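Local coordinates for filamentous hemagglutinin (Bordetella pertussis, PDB 1RWR), which is a bacterial adhesin whose N-terminal beta-helical domain probably directs its own export across the outer membrane by two-partner secretion, at residues F36-V41 and D82-R87; S86-T91 and N107-N112; D100-N105 and T123-R128; G143-E148 and F160-R165. All blocks are in the same frame, centred on the assembly; numbering follows the deposited sequence.

Interaction 1 (F36-V41 and D82-R87); sequences FQQFNV and DTSPSR
Asn40 and Arg87 meet where two successive turns of a right-handed parallel beta-helix lie side by side early in the secretion domain. From its CB, 3.7 Å from Arg87 O, the Asn40 side chain leads to CG with chi1 at -61°, beside its own backbone N. There the amide divides: OD1 accepts from Arg87 N at 2.9 Å with an angle of 163° at the hydrogen, while ND2 donates to Gly2 O and to a water that also links Gln38 OE1 and Ser84 OG. The short amide offers Arg87 N a carbonyl oxygen much as a neighbouring strand would, which suits asparagine here, and Val41 N then donates to Arg87 O. Ser86, on the inward side, satisfies Phe39 O with its hydroxyl at 2.7 Å; this OG lies at the edge of the Phe39 ring and also accepts from Asn105 ND2. Between Gln38 and Ser84 the backbones part and water fills in: Ser84 OG joins three waters, and Gln38 OE1 also accepts from Gln1 N. At the corner Gln37 and Asp82 run side by side, flat groups 75° apart, and Gln37 NE2 hydrogen-bonds Asp82 OD2 at 3.1 Å, on the anti side and tilted from the carboxylate plane.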
# COMPACT_ATOMS: atom_id res chain seq x y z
N PHE A 36 -6.07 -14.80 7.40
CA PHE A 36 -7.34 -15.01 6.74
C PHE A 36 -7.19 -16.01 5.62
O PHE A 36 -6.22 -15.96 4.86
CB PHE A 36 -7.81 -13.71 6.07
CG PHE A 36 -8.21 -12.64 7.03
CD1 PHE A 36 -9.54 -12.50 7.39
CD2 PHE A 36 -7.26 -11.78 7.58
CE1 PHE A 36 -9.93 -11.49 8.28
CE2 PHE A 36 -7.67 -10.77 8.45
CZ PHE A 36 -9.00 -10.64 8.79
N GLN A 37 -8.17 -16.89 5.50
CA GLN A 37 -8.29 -17.73 4.31
C GLN A 37 -8.65 -16.88 3.08
O GLN A 37 -8.10 -17.12 1.98
CB GLN A 37 -9.37 -18.78 4.55
CG GLN A 37 -9.35 -19.93 3.59
CD GLN A 37 -10.44 -19.85 2.56
OE1 GLN A 37 -11.62 -19.60 2.90
NE2 GLN A 37 -10.09 -20.08 1.30
N GLN A 38 -9.56 -15.92 3.28
CA GLN A 38 -10.02 -14.96 2.29
C GLN A 38 -10.13 -13.57 2.94
O GLN A 38 -10.67 -13.44 4.05
CB GLN A 38 -11.40 -15.36 1.75
CG GLN A 38 -11.36 -16.59 0.87
CD GLN A 38 -12.68 -16.86 0.23
OE1 GLN A 38 -13.05 -16.19 -0.76
NE2 GLN A 38 -13.41 -17.82 0.78
N PHE A 39 -9.57 -12.57 2.26
CA PHE A 39 -9.71 -11.16 2.70
C PHE A 39 -10.09 -10.25 1.56
O PHE A 39 -9.33 -10.11 0.57
CB PHE A 39 -8.42 -10.66 3.35
CG PHE A 39 -8.58 -9.33 4.01
CD1 PHE A 39 -9.01 -9.26 5.32
CD2 PHE A 39 -8.33 -8.15 3.30
CE1 PHE A 39 -9.20 -8.03 5.94
CE2 PHE A 39 -8.57 -6.91 3.91
CZ PHE A 39 -9.00 -6.86 5.22
N ASN A 40 -11.27 -9.67 1.66
CA ASN A 40 -11.78 -8.74 0.67
C ASN A 40 -12.58 -7.69 1.39
O ASN A 40 -13.26 -7.99 2.39
CB ASN A 40 -12.70 -9.49 -0.33
CG ASN A 40 -11.98 -10.55 -1.08
OD1 ASN A 40 -11.29 -10.25 -2.07
ND2 ASN A 40 -12.05 -11.79 -0.60
N VAL A 41 -12.58 -6.48 0.86
CA VAL A 41 -13.35 -5.37 1.39
C VAL A 41 -14.16 -4.78 0.22
O VAL A 41 -13.64 -4.52 -0.86
CB VAL A 41 -12.44 -4.30 2.03
CG1 VAL A 41 -13.28 -3.15 2.57
CG2 VAL A 41 -11.61 -4.92 3.16
N ASP A 82 -4.37 -18.46 1.96
CA ASP A 82 -4.79 -19.43 0.93
C ASP A 82 -4.43 -18.93 -0.46
O ASP A 82 -3.45 -18.22 -0.56
CB ASP A 82 -6.25 -19.81 1.06
CG ASP A 82 -6.48 -21.29 0.77
OD1 ASP A 82 -5.57 -21.93 0.16
OD2 ASP A 82 -7.53 -21.88 1.12
N THR A 83 -5.21 -19.26 -1.52
CA THR A 83 -4.72 -19.05 -2.90
C THR A 83 -5.38 -17.92 -3.66
O THR A 83 -4.96 -17.64 -4.79
CB THR A 83 -4.86 -20.36 -3.76
OG1 THR A 83 -6.25 -20.69 -3.92
CG2 THR A 83 -4.20 -21.54 -3.08
N SER A 84 -6.38 -17.27 -3.06
CA SER A 84 -7.21 -16.28 -3.75
C SER A 84 -6.62 -14.89 -3.53
O SER A 84 -6.11 -14.63 -2.46
CB SER A 84 -8.67 -16.31 -3.24
OG SER A 84 -8.87 -15.71 -1.93
N PRO A 85 -6.68 -14.03 -4.55
CA PRO A 85 -6.32 -12.61 -4.38
C PRO A 85 -7.35 -11.85 -3.55
O PRO A 85 -8.43 -12.41 -3.22
CB PRO A 85 -6.30 -12.08 -5.82
CG PRO A 85 -7.37 -12.90 -6.53
CD PRO A 85 -7.16 -14.29 -5.92
N SER A 86 -7.04 -10.58 -3.24
CA SER A 86 -7.93 -9.70 -2.47
C SER A 86 -8.40 -8.55 -3.32
O SER A 86 -7.61 -7.97 -4.08
CB SER A 86 -7.19 -9.11 -1.27
OG SER A 86 -6.83 -10.08 -0.34
N ARG A 87 -9.65 -8.17 -3.18
CA ARG A 87 -10.16 -6.95 -3.73
C ARG A 87 -10.45 -6.01 -2.55
O ARG A 87 -11.01 -6.44 -1.54
CB ARG A 87 -11.45 -7.22 -4.51
CG ARG A 87 -12.00 -6.04 -5.18
CD ARG A 87 -13.13 -6.30 -6.21
NE ARG A 87 -13.54 -4.99 -6.71
CZ ARG A 87 -14.39 -4.15 -6.10
NH1 ARG A 87 -15.07 -4.50 -5.00
NH2 ARG A 87 -14.59 -2.96 -6.64
O HOH W 1 -8.51 -17.89 -0.44
O HOH W 2 -11.35 -14.35 -2.20
O HOH W 3 -8.68 -13.26 -0.44
O HOH W 4 -14.45 -6.39 -2.68

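Interaction 2 (S86-T91 and N107-N112); sequences SRLAGT and NGISVN
With chi1 at -51°, Leu88 sets its CG beside its own backbone N, and in Ile109 chi1 of -55° puts CG1 beside the N and CG2 anti to it; Leu88 CD1 thereby comes to 3.7 Å from Ile109 CG2 inside the beta-helix. The two chains cross at a slant, and with Val111 they form part of the apolar filling, where Leu124 covers both Leu88 and Val111. Strands 86-89 and 109-111 are parallel neighbours from consecutive coils. Their ladder alternates: Ser110 N donates to Ser86 O at 2.8 Å, Ser110 O receives Leu88 N at 2.9 Å, and Asn112 N closes on Leu88 O. The outward face is polar. There Arg87, stretched from CG to NE, lays its CG 3.8 Å from Ser110 OG. Serine's short hydroxyl suits a place beside the arginine's aliphatic part, where OG can hold a water that binds NE weakly. Gly90 turns the corner with phi at 103°, where a CB would jam against the carbonyl O of Ala89. Asn112 OD1 accepts from Gly150 N, while Asn112 ND2 lies at the edge of the Arg87 guanidinium, 3.8 Å from NH2, a contact of two donors and not a hydrogen bond.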
# COMPACT_ATOMS: atom_id res chain seq x y z
N SER A 86 -7.04 -10.58 -3.24
CA SER A 86 -7.93 -9.70 -2.47
C SER A 86 -8.40 -8.55 -3.32
O SER A 86 -7.61 -7.97 -4.08
CB SER A 86 -7.19 -9.11 -1.27
OG SER A 86 -6.83 -10.08 -0.34
N ARG A 87 -9.65 -8.17 -3.18
CA ARG A 87 -10.16 -6.95 -3.73
C ARG A 87 -10.45 -6.01 -2.55
O ARG A 87 -11.01 -6.44 -1.54
CB ARG A 87 -11.45 -7.22 -4.51
CG ARG A 87 -12.00 -6.04 -5.18
CD ARG A 87 -13.13 -6.30 -6.21
NE ARG A 87 -13.54 -4.99 -6.71
CZ ARG A 87 -14.39 -4.15 -6.10
NH1 ARG A 87 -15.07 -4.50 -5.00
NH2 ARG A 87 -14.59 -2.96 -6.64
N LEU A 88 -10.08 -4.74 -2.70
CA LEU A 88 -10.31 -3.70 -1.69
C LEU A 88 -10.99 -2.49 -2.29
O LEU A 88 -10.43 -1.80 -3.17
CB LEU A 88 -8.98 -3.24 -1.09
CG LEU A 88 -8.05 -4.33 -0.59
CD1 LEU A 88 -6.72 -3.74 -0.16
CD2 LEU A 88 -8.71 -5.13 0.55
N ALA A 89 -12.17 -2.20 -1.76
CA ALA A 89 -12.97 -1.04 -2.15
C ALA A 89 -13.70 -0.55 -0.93
O ALA A 89 -14.23 -1.37 -0.16
CB ALA A 89 -14.03 -1.45 -3.23
N GLY A 90 -13.77 0.77 -0.79
CA GLY A 90 -14.45 1.44 0.30
C GLY A 90 -13.46 1.95 1.32
O GLY A 90 -12.29 2.14 1.01
N THR A 91 -13.93 2.16 2.55
CA THR A 91 -13.13 2.77 3.61
C THR A 91 -12.62 1.73 4.57
O THR A 91 -13.40 0.93 5.08
CB THR A 91 -13.94 3.74 4.39
OG1 THR A 91 -14.43 4.78 3.54
CG2 THR A 91 -13.07 4.43 5.47
N ASN A 107 -1.02 -13.59 -3.55
CA ASN A 107 -1.77 -13.92 -4.76
C ASN A 107 -2.17 -12.72 -5.58
O ASN A 107 -2.54 -12.86 -6.75
CB ASN A 107 -3.00 -14.71 -4.38
CG ASN A 107 -2.64 -15.94 -3.58
OD1 ASN A 107 -1.86 -16.81 -4.06
ND2 ASN A 107 -3.13 -16.02 -2.36
N GLY A 108 -2.11 -11.53 -4.98
CA GLY A 108 -2.48 -10.31 -5.66
C GLY A 108 -3.50 -9.49 -4.90
O GLY A 108 -4.26 -10.00 -4.07
N ILE A 109 -3.50 -8.19 -5.20
CA ILE A 109 -4.52 -7.29 -4.67
C ILE A 109 -4.99 -6.35 -5.76
O ILE A 109 -4.17 -5.76 -6.47
CB ILE A 109 -3.95 -6.45 -3.50
CG1 ILE A 109 -3.35 -7.33 -2.41
CG2 ILE A 109 -5.01 -5.52 -2.98
CD1 ILE A 109 -2.67 -6.50 -1.32
N SER A 110 -6.31 -6.19 -5.88
CA SER A 110 -6.86 -5.16 -6.74
C SER A 110 -7.58 -4.14 -5.86
O SER A 110 -8.22 -4.50 -4.85
CB SER A 110 -7.75 -5.79 -7.81
OG SER A 110 -8.80 -6.48 -7.21
N VAL A 111 -7.45 -2.86 -6.23
CA VAL A 111 -7.90 -1.76 -5.43
C VAL A 111 -8.79 -0.84 -6.27
O VAL A 111 -8.40 -0.43 -7.33
CB VAL A 111 -6.70 -0.98 -4.94
CG1 VAL A 111 -7.12 0.13 -4.03
CG2 VAL A 111 -5.71 -1.87 -4.19
N ASN A 112 -9.97 -0.51 -5.77
CA ASN A 112 -10.88 0.38 -6.51
C ASN A 112 -11.65 1.31 -5.59
O ASN A 112 -12.60 0.90 -4.94
CB ASN A 112 -11.85 -0.44 -7.35
CG ASN A 112 -12.60 0.43 -8.34
OD1 ASN A 112 -12.01 1.24 -9.00
ND2 ASN A 112 -13.92 0.28 -8.43
O HOH W 5 -8.15 -9.07 -7.27
O HOH W 6 -11.09 -5.88 -8.73

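Interaction 3 (D100-N105 and T123-R128); sequences DLIIAN and TLTTGR
Ile103 and Leu124 lie side by side on neighbouring parallel strands in the long sheet of the beta-helix. Between strands 100-104 and 123-125, Ile103 is bonded through both N and O, flanked by Leu101 O and Asn105 N. Leu101 O accepts from Thr123 N, and Thr123 O from Ile103 N at 2.9 Å, nearly straight at 169°. Ile103 O in turn takes Thr125 N, and Thr125 O takes Asn105 N. On the inward face Leu124 CD2 lies 3.9 Å from Ile103 CB, the two chains pointing the same way, as suits branched residues stacked in a coil core. The opposite face holds Ala104 and Thr125. Alanine's single methyl suits a place where Thr125 CG2 presses to 3.5 Å from Ala104 CB, tighter than usual van der Waals contact, and Gly127 O also lies against it. The Thr125 methyl sits between the N and the carbonyl carbon of its residue, which puts OG1 anti to the N (chi1 -172°). The hydroxyl thereby accepts from Gly127 N, forming an ST turn, and donates to Val163 O on strand 159-164. Thr126 OG1 is bound chiefly to Gln142 O. Asn105, just past the strand, has both amide atoms engaged, OD1 by Asn107 N and ND2 by Ser84 O and Ser86 OG. In contrast, Gly127 O, buried 3.5 Å from Ala104 CB, has no hydrogen-bonding partner.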
# COMPACT_ATOMS: atom_id res chain seq x y z
N ASP A 100 -1.20 1.55 12.21
CA ASP A 100 -0.80 1.17 10.86
C ASP A 100 -1.64 -0.01 10.36
O ASP A 100 -2.02 -0.89 11.13
CB ASP A 100 0.68 0.72 10.82
CG ASP A 100 1.68 1.85 11.04
OD1 ASP A 100 1.33 3.06 10.95
OD2 ASP A 100 2.86 1.59 11.33
N LEU A 101 -1.97 0.02 9.08
CA LEU A 101 -2.65 -1.08 8.41
C LEU A 101 -1.71 -1.66 7.37
O LEU A 101 -1.12 -0.93 6.58
CB LEU A 101 -3.95 -0.63 7.71
CG LEU A 101 -5.08 -0.13 8.62
CD1 LEU A 101 -6.23 0.36 7.73
CD2 LEU A 101 -5.56 -1.24 9.56
N ILE A 102 -1.59 -2.98 7.38
CA ILE A 102 -0.84 -3.72 6.38
C ILE A 102 -1.73 -4.83 5.89
O ILE A 102 -2.20 -5.65 6.70
CB ILE A 102 0.46 -4.35 6.98
CG1 ILE A 102 1.35 -3.33 7.68
CG2 ILE A 102 1.23 -5.03 5.89
CD1 ILE A 102 0.99 -3.03 9.10
N ILE A 103 -1.97 -4.85 4.58
CA ILE A 103 -2.75 -5.89 3.92
C ILE A 103 -1.80 -6.66 3.00
O ILE A 103 -1.25 -6.11 2.07
CB ILE A 103 -3.95 -5.32 3.12
CG1 ILE A 103 -4.82 -4.33 3.93
CG2 ILE A 103 -4.81 -6.50 2.57
CD1 ILE A 103 -5.38 -4.86 5.11
N ALA A 104 -1.60 -7.93 3.28
CA ALA A 104 -0.63 -8.77 2.56
C ALA A 104 -1.31 -9.97 1.93
O ALA A 104 -1.91 -10.81 2.61
CB ALA A 104 0.47 -9.23 3.52
N ASN A 105 -1.19 -10.08 0.61
CA ASN A 105 -1.73 -11.22 -0.09
C ASN A 105 -0.81 -11.54 -1.30
O ASN A 105 -0.85 -10.85 -2.31
CB ASN A 105 -3.18 -10.95 -0.53
CG ASN A 105 -3.83 -12.21 -1.14
OD1 ASN A 105 -3.11 -13.15 -1.53
ND2 ASN A 105 -5.14 -12.21 -1.25
N THR A 123 -0.10 0.10 4.08
CA THR A 123 0.74 -0.67 3.17
C THR A 123 -0.08 -1.79 2.53
O THR A 123 -0.75 -2.57 3.25
CB THR A 123 1.86 -1.29 3.96
OG1 THR A 123 2.54 -0.27 4.72
CG2 THR A 123 2.87 -2.02 3.09
N LEU A 124 -0.04 -1.86 1.19
CA LEU A 124 -0.65 -2.94 0.42
C LEU A 124 0.48 -3.72 -0.19
O LEU A 124 1.33 -3.15 -0.88
CB LEU A 124 -1.54 -2.38 -0.67
CG LEU A 124 -2.66 -1.48 -0.17
CD1 LEU A 124 -3.53 -1.06 -1.39
CD2 LEU A 124 -3.48 -2.18 0.92
N THR A 125 0.52 -5.02 0.07
CA THR A 125 1.67 -5.81 -0.33
C THR A 125 1.29 -7.20 -0.82
O THR A 125 0.32 -7.80 -0.37
CB THR A 125 2.75 -5.83 0.82
OG1 THR A 125 3.95 -6.45 0.33
CG2 THR A 125 2.29 -6.70 1.97
N THR A 126 2.07 -7.72 -1.77
CA THR A 126 2.01 -9.15 -2.07
C THR A 126 3.16 -9.90 -1.42
O THR A 126 3.35 -11.08 -1.70
CB THR A 126 2.02 -9.43 -3.57
OG1 THR A 126 3.26 -8.94 -4.14
CG2 THR A 126 0.90 -8.69 -4.23
N GLY A 127 3.88 -9.25 -0.52
CA GLY A 127 4.90 -9.94 0.28
C GLY A 127 4.34 -10.86 1.35
O GLY A 127 3.27 -10.61 1.92
N ARG A 128 5.07 -11.95 1.61
CA ARG A 128 4.78 -12.79 2.73
C ARG A 128 5.41 -12.18 4.00
O ARG A 128 6.61 -11.96 4.04
CB ARG A 128 5.34 -14.19 2.49
CG ARG A 128 5.12 -15.13 3.60
CD ARG A 128 3.67 -15.44 3.81
NE ARG A 128 3.07 -16.27 2.75
CZ ARG A 128 1.78 -16.29 2.45
NH1 ARG A 128 0.91 -15.48 3.10
NH2 ARG A 128 1.36 -17.10 1.50

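Interaction 4 (G143-E148 and F160-R165)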
# COMPACT_ATOMS: atom_id res chain seq x y z
N GLY A 143 3.30 -11.72 -7.21
CA GLY A 143 2.04 -11.01 -7.03
C GLY A 143 2.03 -9.64 -7.63
O GLY A 143 3.04 -8.94 -7.61
N THR A 144 0.86 -9.23 -8.08
CA THR A 144 0.62 -7.89 -8.62
C THR A 144 -0.37 -7.12 -7.74
O THR A 144 -1.36 -7.69 -7.27
CB THR A 144 0.02 -8.02 -10.01
OG1 THR A 144 0.96 -8.69 -10.89
CG2 THR A 144 -0.29 -6.66 -10.62
N VAL A 145 -0.15 -5.82 -7.56
CA VAL A 145 -1.18 -4.92 -7.03
C VAL A 145 -1.62 -4.06 -8.19
O VAL A 145 -0.79 -3.47 -8.88
CB VAL A 145 -0.67 -4.02 -5.91
CG1 VAL A 145 -1.68 -2.89 -5.53
CG2 VAL A 145 -0.28 -4.86 -4.70
N THR A 146 -2.91 -4.03 -8.44
CA THR A 146 -3.51 -3.18 -9.46
C THR A 146 -4.39 -2.12 -8.82
O THR A 146 -5.31 -2.43 -8.06
CB THR A 146 -4.35 -4.03 -10.41
OG1 THR A 146 -3.54 -5.02 -11.08
CG2 THR A 146 -4.95 -3.14 -11.48
N ILE A 147 -4.09 -0.85 -9.09
CA ILE A 147 -4.94 0.23 -8.69
C ILE A 147 -5.84 0.49 -9.90
O ILE A 147 -5.36 0.91 -10.94
CB ILE A 147 -4.12 1.51 -8.31
CG1 ILE A 147 -3.10 1.23 -7.19
CG2 ILE A 147 -5.08 2.61 -7.91
CD1 ILE A 147 -3.64 0.54 -6.02
N GLU A 148 -7.11 0.19 -9.75
CA GLU A 148 -8.12 0.39 -10.78
C GLU A 148 -8.58 1.83 -10.84
O GLU A 148 -8.18 2.68 -10.04
CB GLU A 148 -9.31 -0.56 -10.56
CG GLU A 148 -8.90 -2.02 -10.54
CD GLU A 148 -10.04 -2.98 -10.30
OE1 GLU A 148 -11.16 -2.51 -9.96
OE2 GLU A 148 -9.83 -4.22 -10.45
N PHE A 160 1.32 5.96 2.08
CA PHE A 160 0.63 4.88 1.41
C PHE A 160 1.69 4.19 0.59
O PHE A 160 2.26 4.80 -0.34
CB PHE A 160 -0.45 5.44 0.47
CG PHE A 160 -1.09 4.40 -0.41
CD1 PHE A 160 -1.83 3.37 0.15
CD2 PHE A 160 -0.98 4.47 -1.80
CE1 PHE A 160 -2.44 2.37 -0.67
CE2 PHE A 160 -1.53 3.47 -2.61
CZ PHE A 160 -2.29 2.44 -2.05
N ASP A 161 1.96 2.93 0.92
CA ASP A 161 3.00 2.13 0.27
C ASP A 161 2.35 0.96 -0.41
O ASP A 161 1.44 0.29 0.16
CB ASP A 161 3.99 1.56 1.27
CG ASP A 161 4.99 2.56 1.78
OD1 ASP A 161 4.96 3.76 1.39
OD2 ASP A 161 5.90 2.18 2.59
N VAL A 162 2.80 0.72 -1.63
CA VAL A 162 2.39 -0.44 -2.44
C VAL A 162 3.67 -1.21 -2.76
O VAL A 162 4.58 -0.67 -3.40
CB VAL A 162 1.73 -0.03 -3.74
CG1 VAL A 162 1.41 -1.26 -4.57
CG2 VAL A 162 0.47 0.76 -3.51
N VAL A 163 3.75 -2.45 -2.27
CA VAL A 163 4.98 -3.23 -2.31
C VAL A 163 4.68 -4.62 -2.88
O VAL A 163 4.01 -5.43 -2.25
CB VAL A 163 5.58 -3.33 -0.87
CG1 VAL A 163 6.94 -4.03 -0.92
CG2 VAL A 163 5.72 -1.93 -0.26
N ALA A 164 5.09 -4.88 -4.11
CA ALA A 164 4.60 -6.06 -4.84
C ALA A 164 5.61 -6.46 -5.89
O ALA A 164 6.59 -5.71 -6.14
CB ALA A 164 3.26 -5.78 -5.50
N ARG A 165 5.42 -7.62 -6.51
CA ARG A 165 6.36 -8.01 -7.54
C ARG A 165 6.19 -7.12 -8.75
O ARG A 165 7.16 -6.66 -9.32
CB ARG A 165 6.24 -9.49 -7.89
CG ARG A 165 7.41 -10.04 -8.73
CD ARG A 165 8.71 -10.13 -7.90
NE ARG A 165 9.93 -10.35 -8.68
CZ ARG A 165 10.44 -11.56 -9.04
NH1 ARG A 165 9.79 -12.68 -8.84
NH2 ARG A 165 11.59 -11.61 -9.70
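Val145 and Val162 meet inside the beta-helix, projecting toward each other from strands 144-147 and 159-164, which belong to different sheets of the coil. The strands' directions differ by 142° and their axes come no nearer than 6.9 Å, so side chains rather than a backbone ladder fill the interval. The valines approach at an angle: Val162 CG1 wedges against Val145, 3.6 Å from CG1 and 3.7 Å from CB. Both set CG1 anti to the backbone N, which directs these methyls across the interior. The second methyl of Val145, CG2, turns to Ala164 and lies 3.7 Å from its CB. Compact residues suit this end of the core, where the sheets converge toward the corner at Gly143 and Arg165; farther along, where they diverge, the larger Ile147 and Phe160 also point inward. At the corner the chains come close enough for a backbone link. Arg165 directs its guanidinium away from the valines, to a salt bridge with Asp236 and to Ala207 O. Its backbone N makes a weak bond to Gly143 O, 2.9 Å long but bent to 128° at the hydrogen.

Interactions 2, 3 and 4 are buried, whereas interaction 1 is only partly so and relies on waters and side-chain amides where its backbones separate. Interactions 1 and 2 share Ser86 and Arg87, so strand 86-89 is gripped from its two neighbouring segments. Interactions 2 and 3 are parallel ladders in different sheets of the coil, joined by Val111 packing on Leu124 and by Asn105 ND2 reaching Ser86 OG. Interaction 4 instead spans the interior: its strand 144-147 pairs with strand 109-111 of interaction 2, and its strand 159-164 with strand 119-125 of interaction 3. Backbone bonds thus stack the coils, while apolar side chains fill them.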